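Local atomic coordinates of hemolysin activator protein CdiB (Acinetobacter baumannii ACICU, PDB entry 6WIL), a protein that probably secretes its partner CdiA toxin across the outer membrane in contact-dependent growth inhibition, as a two-partner-secretion transporter of the Omp85 superfamily. Residues D72-Q75 and F76-V79; V322-S326 and G327-T331; G96-S99 and L100-V104; S153-Q156 and L157-L161; P162-A165 and G166-V169. All coordinates share one frame; numbering follows the deposited sequence.

Contact 1 (D72-Q75 and F76-V79); sequences DLQQ and FNFV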
loop_
_atom_site.group_PDB
_atom_site.type_symbol
_atom_site.label_atom_id
_atom_site.label_comp_id
_atom_site.label_asym_id
_atom_site.label_seq_id
_atom_site.Cartn_x
_atom_site.Cartn_y
_atom_site.Cartn_z
ATOM N N ASP A 72 19.929 29.370 -2.298
ATOM C CA ASP A 72 18.469 29.331 -2.328
ATOM C C ASP A 72 17.953 29.210 -3.752
ATOM O O ASP A 72 16.914 28.582 -3.986
ATOM C CB ASP A 72 17.868 30.582 -1.683
ATOM C CG ASP A 72 18.527 30.945 -0.375
ATOM O OD1 ASP A 72 19.121 30.062 0.284
ATOM O OD2 ASP A 72 18.473 32.140 -0.010
ATOM N N LEU A 73 18.648 29.820 -4.711
ATOM C CA LEU A 73 18.177 29.805 -6.088
ATOM C C LEU A 73 18.587 28.537 -6.822
ATOM O O LEU A 73 17.939 28.166 -7.805
ATOM C CB LEU A 73 18.699 31.026 -6.841
ATOM C CG LEU A 73 18.202 32.401 -6.398
ATOM C CD1 LEU A 73 18.237 33.349 -7.581
ATOM C CD2 LEU A 73 16.803 32.325 -5.803
ATOM N N GLN A 74 19.652 27.870 -6.366
ATOM C CA GLN A 74 20.132 26.667 -7.039
ATOM C C GLN A 74 19.048 25.602 -7.125
ATOM O O GLN A 74 19.035 24.797 -8.064
ATOM C CB GLN A 74 21.359 26.116 -6.306
ATOM C CG GLN A 74 22.191 25.121 -7.100
ATOM C CD GLN A 74 23.395 25.765 -7.766
ATOM O OE1 GLN A 74 23.321 26.894 -8.252
ATOM N NE2 GLN A 74 24.516 25.053 -7.777
ATOM N N GLN A 75 18.126 25.589 -6.159
ATOM C CA GLN A 75 17.024 24.637 -6.168
ATOM C C GLN A 75 16.006 24.930 -7.264
ATOM O O GLN A 75 15.274 24.021 -7.673
ATOM C CB GLN A 75 16.333 24.642 -4.802
ATOM C CG GLN A 75 15.206 23.633 -4.645
ATOM C CD GLN A 75 14.527 23.725 -3.290
ATOM O OE1 GLN A 75 14.763 24.664 -2.531
ATOM N NE2 GLN A 75 13.687 22.744 -2.978
ATOM N N PHE A 76 15.948 26.166 -7.759
ATOM C CA PHE A 76 14.889 26.590 -8.668
ATOM C C PHE A 76 15.349 26.749 -10.111
ATOM O O PHE A 76 14.588 27.270 -10.932
ATOM C CB PHE A 76 14.266 27.895 -8.175
ATOM C CG PHE A 76 13.397 27.724 -6.966
ATOM C CD1 PHE A 76 12.209 27.016 -7.049
ATOM C CD2 PHE A 76 13.769 28.260 -5.744
ATOM C CE1 PHE A 76 11.401 26.856 -5.940
ATOM C CE2 PHE A 76 12.967 28.101 -4.630
ATOM C CZ PHE A 76 11.779 27.400 -4.728
ATOM N N ASN A 77 16.559 26.295 -10.450
ATOM C CA ASN A 77 17.042 26.433 -11.819
ATOM C C ASN A 77 16.218 25.623 -12.814
ATOM O O ASN A 77 16.313 25.871 -14.020
ATOM C CB ASN A 77 18.518 26.034 -11.916
ATOM C CG ASN A 77 18.773 24.603 -11.476
ATOM O OD1 ASN A 77 18.287 23.653 -12.091
ATOM N ND2 ASN A 77 19.561 24.442 -10.418
ATOM N N PHE A 78 15.410 24.668 -12.343
ATOM C CA PHE A 78 14.560 23.904 -13.250
ATOM C C PHE A 78 13.509 24.778 -13.922
ATOM O O PHE A 78 12.967 24.389 -14.963
ATOM C CB PHE A 78 13.881 22.753 -12.499
ATOM C CG PHE A 78 12.815 23.198 -11.541
ATOM C CD1 PHE A 78 13.142 23.584 -10.252
ATOM C CD2 PHE A 78 11.482 23.217 -11.922
ATOM C CE1 PHE A 78 12.163 23.990 -9.362
ATOM C CE2 PHE A 78 10.496 23.630 -11.040
ATOM C CZ PHE A 78 10.838 24.015 -9.757
ATOM N N VAL A 79 13.199 25.938 -13.345
ATOM C CA VAL A 79 12.262 26.861 -13.975
ATOM C C VAL A 79 12.864 27.439 -15.250
ATOM O O VAL A 79 12.213 27.476 -16.301
ATOM C CB VAL A 79 11.858 27.968 -12.985
ATOM C CG1 VAL A 79 11.199 29.127 -13.716
ATOM C CG2 VAL A 79 10.933 27.406 -11.910
#
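F76 sits at the break between two short helices of the ShlB-type POTRA domain, helix 70-74 and helix 77-85, and the chain is bridged there by one backbone hydrogen bond. F76 N donates to L73 O at 2.8 Å; the donor stands well above the carbonyl plane, as suits a tight i to i+3 turn more than a straight helical bond. V79 N donates to F76 O, again three residues back, as helix 77-85 begins.

The aromatic contacts are made with backbone carbonyl oxygens, D72 O in the first helix and Q75 O in the link. The F76 ring leans obliquely on D72 O, with CD2 at 3.6 Å, while its CB packs near L73 O. With CG anti to the carbonyl carbon (chi1 -73°), this ring is directed into the POTRA core, where it meets F116 edge-to-face and packs on L111 and I137. L73 reaches the same core. F78 is only partly buried, and its ring makes a cation-pi contact with K114.

Among the polar side chains, D72 turns back to bond S69 through OD1. At the edge of the F78 ring, CD1 lies 3.4 Å from Q75 O, close to the ring plane.

Contact 2 (V322-S326 and G327-T331); sequences VISRS and GQHKT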
loop_
_atom_site.group_PDB
_atom_site.type_symbol
_atom_site.label_atom_id
_atom_site.label_comp_id
_atom_site.label_asym_id
_atom_site.label_seq_id
_atom_site.Cartn_x
_atom_site.Cartn_y
_atom_site.Cartn_z
ATOM N N VAL A 322 9.292 6.989 0.990
ATOM C CA VAL A 322 8.626 7.554 -0.178
ATOM C C VAL A 322 9.661 8.300 -1.010
ATOM O O VAL A 322 10.331 9.215 -0.519
ATOM C CB VAL A 322 7.474 8.478 0.232
ATOM C CG1 VAL A 322 6.952 9.231 -0.980
ATOM C CG2 VAL A 322 6.359 7.677 0.887
ATOM N N ILE A 323 9.796 7.908 -2.274
ATOM C CA ILE A 323 10.807 8.485 -3.151
ATOM C C ILE A 323 10.164 9.471 -4.122
ATOM O O ILE A 323 10.824 10.401 -4.600
ATOM C CB ILE A 323 11.572 7.381 -3.905
ATOM C CG1 ILE A 323 10.603 6.478 -4.664
ATOM C CG2 ILE A 323 12.412 6.553 -2.948
ATOM C CD1 ILE A 323 11.287 5.360 -5.409
ATOM N N SER A 324 8.877 9.283 -4.412
ATOM C CA SER A 324 8.165 10.138 -5.351
ATOM C C SER A 324 6.674 10.091 -5.053
ATOM O O SER A 324 6.121 9.016 -4.805
ATOM C CB SER A 324 8.419 9.707 -6.799
ATOM O OG SER A 324 7.348 10.094 -7.642
ATOM N N ARG A 325 6.027 11.254 -5.102
ATOM C CA ARG A 325 4.589 11.314 -4.892
ATOM C C ARG A 325 4.019 12.534 -5.600
ATOM O O ARG A 325 4.741 13.469 -5.954
ATOM C CB ARG A 325 4.236 11.358 -3.403
ATOM C CG ARG A 325 4.602 12.650 -2.705
ATOM C CD ARG A 325 4.015 12.658 -1.309
ATOM N NE ARG A 325 2.556 12.658 -1.355
ATOM C CZ ARG A 325 1.780 12.005 -0.498
ATOM N NH1 ARG A 325 2.320 11.279 0.473
ATOM N NH2 ARG A 325 0.461 12.068 -0.621
ATOM N N SER A 326 2.707 12.508 -5.791
ATOM C CA SER A 326 1.974 13.640 -6.341
ATOM C C SER A 326 0.514 13.483 -5.947
ATOM O O SER A 326 0.146 12.579 -5.189
ATOM C CB SER A 326 2.115 13.721 -7.862
ATOM O OG SER A 326 1.148 12.895 -8.489
ATOM N N GLY A 327 -0.325 14.362 -6.492
ATOM C CA GLY A 327 -1.753 14.259 -6.261
ATOM C C GLY A 327 -2.371 12.990 -6.809
ATOM O O GLY A 327 -3.479 12.631 -6.404
ATOM N N GLN A 328 -1.678 12.292 -7.713
ATOM C CA GLN A 328 -2.234 11.094 -8.329
ATOM C C GLN A 328 -1.348 9.860 -8.185
ATOM O O GLN A 328 -1.687 8.809 -8.744
ATOM C CB GLN A 328 -2.522 11.342 -9.814
ATOM C CG GLN A 328 -3.347 12.585 -10.075
ATOM C CD GLN A 328 -4.205 12.465 -11.311
ATOM O OE1 GLN A 328 -5.338 11.984 -11.250
ATOM N NE2 GLN A 328 -3.673 12.903 -12.446
ATOM N N HIS A 329 -0.234 9.942 -7.459
ATOM C CA HIS A 329 0.607 8.760 -7.333
ATOM C C HIS A 329 1.452 8.845 -6.071
ATOM O O HIS A 329 1.701 9.928 -5.535
ATOM C CB HIS A 329 1.496 8.571 -8.569
ATOM C CG HIS A 329 2.826 9.253 -8.475
ATOM N ND1 HIS A 329 3.000 10.591 -8.753
ATOM C CD2 HIS A 329 4.051 8.775 -8.151
ATOM C CE1 HIS A 329 4.273 10.910 -8.597
ATOM N NE2 HIS A 329 4.932 9.825 -8.233
ATOM N N LYS A 330 1.893 7.674 -5.611
ATOM C CA LYS A 330 2.789 7.551 -4.468
ATOM C C LYS A 330 3.689 6.346 -4.695
ATOM O O LYS A 330 3.192 5.243 -4.938
ATOM C CB LYS A 330 1.997 7.403 -3.164
ATOM C CG LYS A 330 2.839 7.370 -1.906
ATOM C CD LYS A 330 1.964 7.597 -0.678
ATOM C CE LYS A 330 2.692 7.236 0.603
ATOM N NZ LYS A 330 1.871 7.532 1.807
ATOM N N THR A 331 5.004 6.560 -4.624
ATOM C CA THR A 331 5.992 5.525 -4.892
ATOM C C THR A 331 6.984 5.455 -3.740
ATOM O O THR A 331 7.441 6.489 -3.243
ATOM C CB THR A 331 6.754 5.794 -6.204
ATOM O OG1 THR A 331 5.827 5.897 -7.292
ATOM C CG2 THR A 331 7.744 4.671 -6.494
#
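H329 is held at both nitrogens by serines of the opposite strand. Its NE2 lies 2.5 Å from S324 OG and its ND1 3.0 Å from S326 OG, both as hydrogen bonds in which either partner could be the donor. The two hydroxyls sit near the ring plane, while R325 CA lies over one face of the imidazole, offset toward the rim. A chi1 of 90° swings the ring back across the hairpin, and the pair of bonds should fix its rotation. S326 OG does double duty, since Q328 N also donates to it at 3.0 Å and steadies the turn.

The backbones run antiparallel. S326 N donates to H329 O, and T331 N to S324 O at 2.7 Å, nearly along the C=O axis. At the other end T331 O accepts from I323 N at 2.9 Å and, weakly, from S324 N, so two residues face one.

R325 and K330 share the other face of the sheet and lie side by side, pointing the same way, with NH1 4.0 Å from NZ. Both form salt bridges to E179 of helix 171-181, whose carboxylate probably offsets the two positive charges. V322 CG2 touches K330 CE, the two side chains crossing at about a right angle.

This is a beta hairpin with a classic beta bulge, joining neighbouring strands 308-326 and 329-346 of the 16-stranded TpsB barrel.

Contact 3 (G96-S99 and L100-V104); sequences GTQS and LHNIV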
loop_
_atom_site.group_PDB
_atom_site.type_symbol
_atom_site.label_atom_id
_atom_site.label_comp_id
_atom_site.label_asym_id
_atom_site.label_seq_id
_atom_site.Cartn_x
_atom_site.Cartn_y
_atom_site.Cartn_z
ATOM N N GLY A 96 6.936 40.447 -27.013
ATOM C CA GLY A 96 6.062 41.509 -26.573
ATOM C C GLY A 96 5.294 41.106 -25.323
ATOM O O GLY A 96 5.478 40.027 -24.763
ATOM N N THR A 97 4.391 42.003 -24.917
ATOM C CA THR A 97 3.729 41.853 -23.623
ATOM C C THR A 97 2.951 40.545 -23.524
ATOM O O THR A 97 2.932 39.906 -22.466
ATOM C CB THR A 97 2.798 43.040 -23.356
ATOM O OG1 THR A 97 1.695 43.017 -24.270
ATOM C CG2 THR A 97 3.547 44.355 -23.509
ATOM N N GLN A 98 2.311 40.118 -24.614
ATOM C CA GLN A 98 1.494 38.910 -24.532
ATOM C C GLN A 98 2.357 37.655 -24.430
ATOM O O GLN A 98 2.029 36.738 -23.671
ATOM C CB GLN A 98 0.539 38.823 -25.722
ATOM C CG GLN A 98 -0.322 37.571 -25.714
ATOM C CD GLN A 98 -1.095 37.406 -24.416
ATOM O OE1 GLN A 98 -1.669 38.364 -23.898
ATOM N NE2 GLN A 98 -1.103 36.190 -23.879
ATOM N N SER A 99 3.464 37.585 -25.180
ATOM C CA SER A 99 4.352 36.429 -25.057
ATOM C C SER A 99 5.035 36.404 -23.699
ATOM O O SER A 99 5.242 35.330 -23.122
ATOM C CB SER A 99 5.413 36.425 -26.159
ATOM O OG SER A 99 4.829 36.428 -27.448
ATOM N N LEU A 100 5.417 37.575 -23.186
ATOM C CA LEU A 100 6.029 37.634 -21.865
ATOM C C LEU A 100 5.071 37.115 -20.800
ATOM O O LEU A 100 5.481 36.398 -19.879
ATOM C CB LEU A 100 6.469 39.066 -21.557
ATOM C CG LEU A 100 7.132 39.311 -20.199
ATOM C CD1 LEU A 100 8.343 38.412 -20.018
ATOM C CD2 LEU A 100 7.521 40.773 -20.050
ATOM N N HIS A 101 3.784 37.447 -20.925
ATOM C CA HIS A 101 2.788 36.925 -19.996
ATOM C C HIS A 101 2.692 35.407 -20.089
ATOM O O HIS A 101 2.522 34.723 -19.072
ATOM C CB HIS A 101 1.430 37.569 -20.274
ATOM C CG HIS A 101 0.359 37.166 -19.308
ATOM N ND1 HIS A 101 0.590 37.024 -17.957
ATOM C CD2 HIS A 101 -0.951 36.883 -19.497
ATOM C CE1 HIS A 101 -0.531 36.668 -17.355
ATOM N NE2 HIS A 101 -1.481 36.575 -18.268
ATOM N N ASN A 102 2.808 34.860 -21.302
ATOM C CA ASN A 102 2.717 33.415 -21.478
ATOM C C ASN A 102 3.967 32.711 -20.962
ATOM O O ASN A 102 3.874 31.635 -20.362
ATOM C CB ASN A 102 2.479 33.078 -22.951
ATOM C CG ASN A 102 1.127 33.552 -23.445
ATOM O OD1 ASN A 102 0.203 33.760 -22.655
ATOM N ND2 ASN A 102 0.998 33.718 -24.758
ATOM N N ILE A 103 5.144 33.297 -21.194
ATOM C CA ILE A 103 6.378 32.728 -20.658
ATOM C C ILE A 103 6.329 32.700 -19.137
ATOM O O ILE A 103 6.732 31.716 -18.504
ATOM C CB ILE A 103 7.596 33.513 -21.177
ATOM C CG1 ILE A 103 7.803 33.244 -22.670
ATOM C CG2 ILE A 103 8.850 33.166 -20.379
ATOM C CD1 ILE A 103 8.589 34.326 -23.384
ATOM N N VAL A 104 5.813 33.769 -18.527
ATOM C CA VAL A 104 5.689 33.814 -17.075
ATOM C C VAL A 104 4.692 32.766 -16.588
ATOM O O VAL A 104 4.962 32.032 -15.631
ATOM C CB VAL A 104 5.302 35.234 -16.616
ATOM C CG1 VAL A 104 4.630 35.199 -15.252
ATOM C CG2 VAL A 104 6.537 36.119 -16.570
#
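S99 and I103 form the buried side of the first turns of helix 97-113. I103 N donates to S99 O at 2.8 Å, and I103 bends its CG1 over the same carbonyl oxygen, 3.3 Å away; with CG1 anti to its carbonyl carbon (chi1 -70°), the branch runs back toward the preceding turn. The I103 side chain then packs on I90 and I95. S99 OG points the other way and is gripped by E51 OE1 and the backbone N of V49. L100 lies near the start of the helix, where its N bonds G96 O at 2.9 Å in a nearly straight line.

The solvent side is looser. T97, Q98 and H101 are exposed, and the helical bonds below them are less direct: H101 N reaches T97 O at 3.0 Å, the donor tilted from the carbonyl plane, and N102 N reaches Q98 O at 3.1 Å. The bent Q98 chain crosses the buried N102 at the border between the two sides, their amide planes 60° apart. The bend at chi2 also brings Q98 NE2 toward the edge of the H101 ring.

G96 occupies the N-cap position, and E51 accepts from Q98 N and, weakly, from G96 N. A carboxylate set against these first amides would complement the positive end of the helix dipole, and probably anchors this POTRA helix start.

Contact 4 (S153-Q156 and L157-L161); sequences SSLQ and LKTGL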
loop_
_atom_site.group_PDB
_atom_site.type_symbol
_atom_site.label_atom_id
_atom_site.label_comp_id
_atom_site.label_asym_id
_atom_site.label_seq_id
_atom_site.Cartn_x
_atom_site.Cartn_y
_atom_site.Cartn_z
ATOM N N SER A 153 2.086 16.551 20.613
ATOM C CA SER A 153 3.368 16.916 21.185
ATOM C C SER A 153 4.283 17.490 20.109
ATOM O O SER A 153 4.114 17.242 18.912
ATOM C CB SER A 153 4.031 15.705 21.840
ATOM O OG SER A 153 4.810 14.987 20.899
ATOM N N SER A 154 5.266 18.274 20.554
ATOM C CA SER A 154 6.226 18.844 19.615
ATOM C C SER A 154 7.027 17.759 18.911
ATOM O O SER A 154 7.395 17.919 17.742
ATOM C CB SER A 154 7.155 19.815 20.341
ATOM O OG SER A 154 6.414 20.877 20.917
ATOM N N LEU A 155 7.296 16.648 19.599
ATOM C CA LEU A 155 7.994 15.536 18.964
ATOM C C LEU A 155 7.155 14.932 17.843
ATOM O O LEU A 155 7.681 14.600 16.774
ATOM C CB LEU A 155 8.349 14.479 20.010
ATOM C CG LEU A 155 9.049 13.208 19.521
ATOM C CD1 LEU A 155 10.355 13.545 18.817
ATOM C CD2 LEU A 155 9.292 12.252 20.683
ATOM N N GLN A 156 5.845 14.795 18.069
ATOM C CA GLN A 156 4.957 14.264 17.040
ATOM C C GLN A 156 5.018 15.095 15.765
ATOM O O GLN A 156 5.077 14.543 14.660
ATOM C CB GLN A 156 3.525 14.208 17.565
ATOM C CG GLN A 156 3.042 12.834 17.980
ATOM C CD GLN A 156 1.645 12.878 18.555
ATOM O OE1 GLN A 156 0.689 12.407 17.936
ATOM N NE2 GLN A 156 1.514 13.458 19.745
ATOM N N LEU A 157 4.995 16.425 15.894
ATOM C CA LEU A 157 5.092 17.275 14.711
ATOM C C LEU A 157 6.431 17.097 14.014
ATOM O O LEU A 157 6.489 17.012 12.782
ATOM C CB LEU A 157 4.890 18.740 15.090
ATOM C CG LEU A 157 3.479 19.190 15.453
ATOM C CD1 LEU A 157 3.512 20.630 15.936
ATOM C CD2 LEU A 157 2.547 19.046 14.264
ATOM N N LYS A 158 7.520 17.031 14.784
ATOM C CA LYS A 158 8.843 16.916 14.179
ATOM C C LYS A 158 8.999 15.607 13.410
ATOM O O LYS A 158 9.591 15.587 12.325
ATOM C CB LYS A 158 9.928 17.043 15.250
ATOM C CG LYS A 158 11.284 16.526 14.796
ATOM C CD LYS A 158 12.430 17.102 15.604
ATOM C CE LYS A 158 13.762 16.581 15.077
ATOM N NZ LYS A 158 14.928 17.176 15.786
ATOM N N THR A 159 8.472 14.503 13.950
ATOM C CA THR A 159 8.647 13.211 13.291
ATOM C C THR A 159 7.602 12.970 12.207
ATOM O O THR A 159 7.910 12.345 11.186
ATOM C CB THR A 159 8.606 12.073 14.317
ATOM O OG1 THR A 159 7.334 12.052 14.979
ATOM C CG2 THR A 159 9.709 12.245 15.349
ATOM N N GLY A 160 6.373 13.451 12.406
ATOM C CA GLY A 160 5.339 13.263 11.404
ATOM C C GLY A 160 5.445 14.192 10.209
ATOM O O GLY A 160 5.058 13.815 9.099
ATOM N N LEU A 161 5.959 15.408 10.407
ATOM C CA LEU A 161 6.052 16.379 9.320
ATOM C C LEU A 161 7.491 16.485 8.852
ATOM O O LEU A 161 8.370 16.815 9.665
ATOM C CB LEU A 161 5.552 17.743 9.769
ATOM C CG LEU A 161 4.164 17.805 10.394
ATOM C CD1 LEU A 161 3.847 19.242 10.769
ATOM C CD2 LEU A 161 3.131 17.256 9.436
#
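L157 begins the second half of helix 154-160 by donating its N to S153 O at 3.2 Å, which closes the first turn. S153 is the N-cap: its OG, swung round by a chi1 of 88°, accepts from Q156 N at 3.0 Å, so both oxygens of this serine serve the start of the helix. L157 itself lays CG near S153 O and CB near S154 O, and its side chain packs on I152.

K158 follows with N bonded to S154 O at 3.1 Å. Its CB rests between the carbonyl oxygens of S154 and L155, while the extended lysine chain leads off toward solvent.

T159 uses the preceding turn twice. Its N donates to L155 O at 2.9 Å, almost in line with the carbonyl, and its OG1 donates to the same oxygen more obliquely, tilted from the carbonyl plane, at 3.1 Å. The hydroxyl gets there by lying between its own backbone N and carbonyl carbon (chi1 61°), which turns CG2 toward L155; CG2 meets L155 CD1 at 3.8 Å.

G160 N then donates to Q156 O at 2.8 Å, a carbonyl that also accepts from N249 ND2, and G160 O goes on to N180 ND2. L161, where the chain leaves helical geometry, still bonds L157 O through its N.

With two donors each, L155 O and Q156 O of this short POTRA helix are satisfied beyond the ordinary helical pattern, the latter by N249 of the barrel domain.

Contact 5 (P162-A165 and G166-V169); sequences PFKA and GDIV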
loop_
_atom_site.group_PDB
_atom_site.type_symbol
_atom_site.label_atom_id
_atom_site.label_comp_id
_atom_site.label_asym_id
_atom_site.label_seq_id
_atom_site.Cartn_x
_atom_site.Cartn_y
_atom_site.Cartn_z
ATOM N N PRO A 162 7.786 16.234 7.575
ATOM C CA PRO A 162 9.175 16.331 7.109
ATOM C C PRO A 162 9.639 17.762 6.879
ATOM O O PRO A 162 10.666 17.988 6.234
ATOM C CB PRO A 162 9.154 15.527 5.804
ATOM C CG PRO A 162 7.754 15.676 5.315
ATOM C CD PRO A 162 6.889 15.693 6.538
ATOM N N PHE A 163 8.896 18.731 7.405
ATOM C CA PHE A 163 9.220 20.143 7.263
ATOM C C PHE A 163 9.145 20.816 8.627
ATOM O O PHE A 163 8.642 20.248 9.599
ATOM C CB PHE A 163 8.278 20.838 6.269
ATOM C CG PHE A 163 6.822 20.721 6.627
ATOM C CD1 PHE A 163 6.219 21.655 7.453
ATOM C CD2 PHE A 163 6.054 19.682 6.128
ATOM C CE1 PHE A 163 4.878 21.555 7.781
ATOM C CE2 PHE A 163 4.710 19.574 6.454
ATOM C CZ PHE A 163 4.122 20.514 7.281
ATOM N N LYS A 164 9.651 22.046 8.692
ATOM C CA LYS A 164 9.653 22.819 9.923
ATOM C C LYS A 164 9.363 24.277 9.600
ATOM O O LYS A 164 9.276 24.675 8.435
ATOM C CB LYS A 164 10.989 22.703 10.666
ATOM C CG LYS A 164 12.132 23.427 9.977
ATOM C CD LYS A 164 13.464 23.084 10.615
ATOM C CE LYS A 164 13.668 21.578 10.652
ATOM N NZ LYS A 164 15.073 21.202 10.968
ATOM N N ALA A 165 9.214 25.072 10.655
ATOM C CA ALA A 165 8.989 26.500 10.487
ATOM C C ALA A 165 10.191 27.143 9.804
ATOM O O ALA A 165 11.345 26.842 10.125
ATOM C CB ALA A 165 8.725 27.153 11.842
ATOM N N GLY A 166 9.915 28.020 8.840
ATOM C CA GLY A 166 10.954 28.662 8.065
ATOM C C GLY A 166 11.331 27.961 6.776
ATOM O O GLY A 166 12.091 28.530 5.982
ATOM N N ASP A 167 10.834 26.748 6.540
ATOM C CA ASP A 167 11.124 26.042 5.303
ATOM C C ASP A 167 10.267 26.578 4.161
ATOM O O ASP A 167 9.306 27.328 4.359
ATOM C CB ASP A 167 10.891 24.540 5.464
ATOM C CG ASP A 167 12.002 23.854 6.231
ATOM O OD1 ASP A 167 12.910 24.558 6.721
ATOM O OD2 ASP A 167 11.972 22.610 6.338
ATOM N N ILE A 168 10.623 26.173 2.948
ATOM C CA ILE A 168 9.863 26.553 1.764
ATOM C C ILE A 168 8.647 25.644 1.648
ATOM O O ILE A 168 8.758 24.419 1.770
ATOM C CB ILE A 168 10.745 26.477 0.507
ATOM C CG1 ILE A 168 11.950 27.408 0.661
ATOM C CG2 ILE A 168 9.940 26.835 -0.733
ATOM C CD1 ILE A 168 13.016 27.216 -0.394
ATOM N N VAL A 169 7.481 26.245 1.422
ATOM C CA VAL A 169 6.233 25.491 1.352
ATOM C C VAL A 169 6.221 24.640 0.089
ATOM O O VAL A 169 6.312 25.161 -1.029
ATOM C CB VAL A 169 5.024 26.432 1.388
ATOM C CG1 VAL A 169 3.749 25.660 1.091
ATOM C CG2 VAL A 169 4.934 27.125 2.736
#
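A chi1 of 71° sets K164 CG between its own backbone N and carbonyl carbon, while D167 keeps CG beside its backbone N (chi1 -76°); together these torsions bring the lysine methylene up against the carboxylate. The two side chains cross, with K164 CG 3.5 Å from D167 OD1. The ammonium end leads away, NZ standing 5.7 Å from OD2, so the contact is with the aliphatic stem of the lysine and no salt bridge forms.

The backbone beneath is a type II beta turn from K164 to D167. D167 N closes it by donating to K164 O at 3.2 Å, from above the carbonyl plane. G166 takes the third position with a positive phi of 92°, where a CB would be jammed against A165 O. A second, weak bond returns across the loop: K164 N donates to D167 OD2 at 3.4 Å, so the aspartate accepts from the residue that opens the turn. Its OD2 also lies 3.8 Å from F163 CA.

A165 and K164 are exposed, whereas the F163 ring turns inward. It packs on L142 and I145 of strand 132-149 and on R173 and L174 of helix 171-181. The loop joins helix 154-160 to helix 171-181 within the second POTRA domain, and its backbone bonds from G166 and D167 to L142, and from V169 to G140, tie it along strand 132-149.

In the fold
Along the chain the order is contact 1, contact 3, contact 4, contact 5, contact 2. Contacts 1 and 3 belong to the ShlB-type POTRA domain, their centres 21 Å apart, where helix 97-113 packs on F76 and V79. Contacts 4 and 5 adjoin in sequence within the second POTRA domain, 13 Å between centres. The two domains touch at, among other places, Q75 and I168, and strand 132-149 packs against both contacts 1 and 5. Contact 2 is a barrel hairpin, 19 Å from contact 5 between centres; helix 171-181, which packs on F163, reaches it through E179. Contact 3 is the outermost, so the series runs from the far POTRA domain to the barrel.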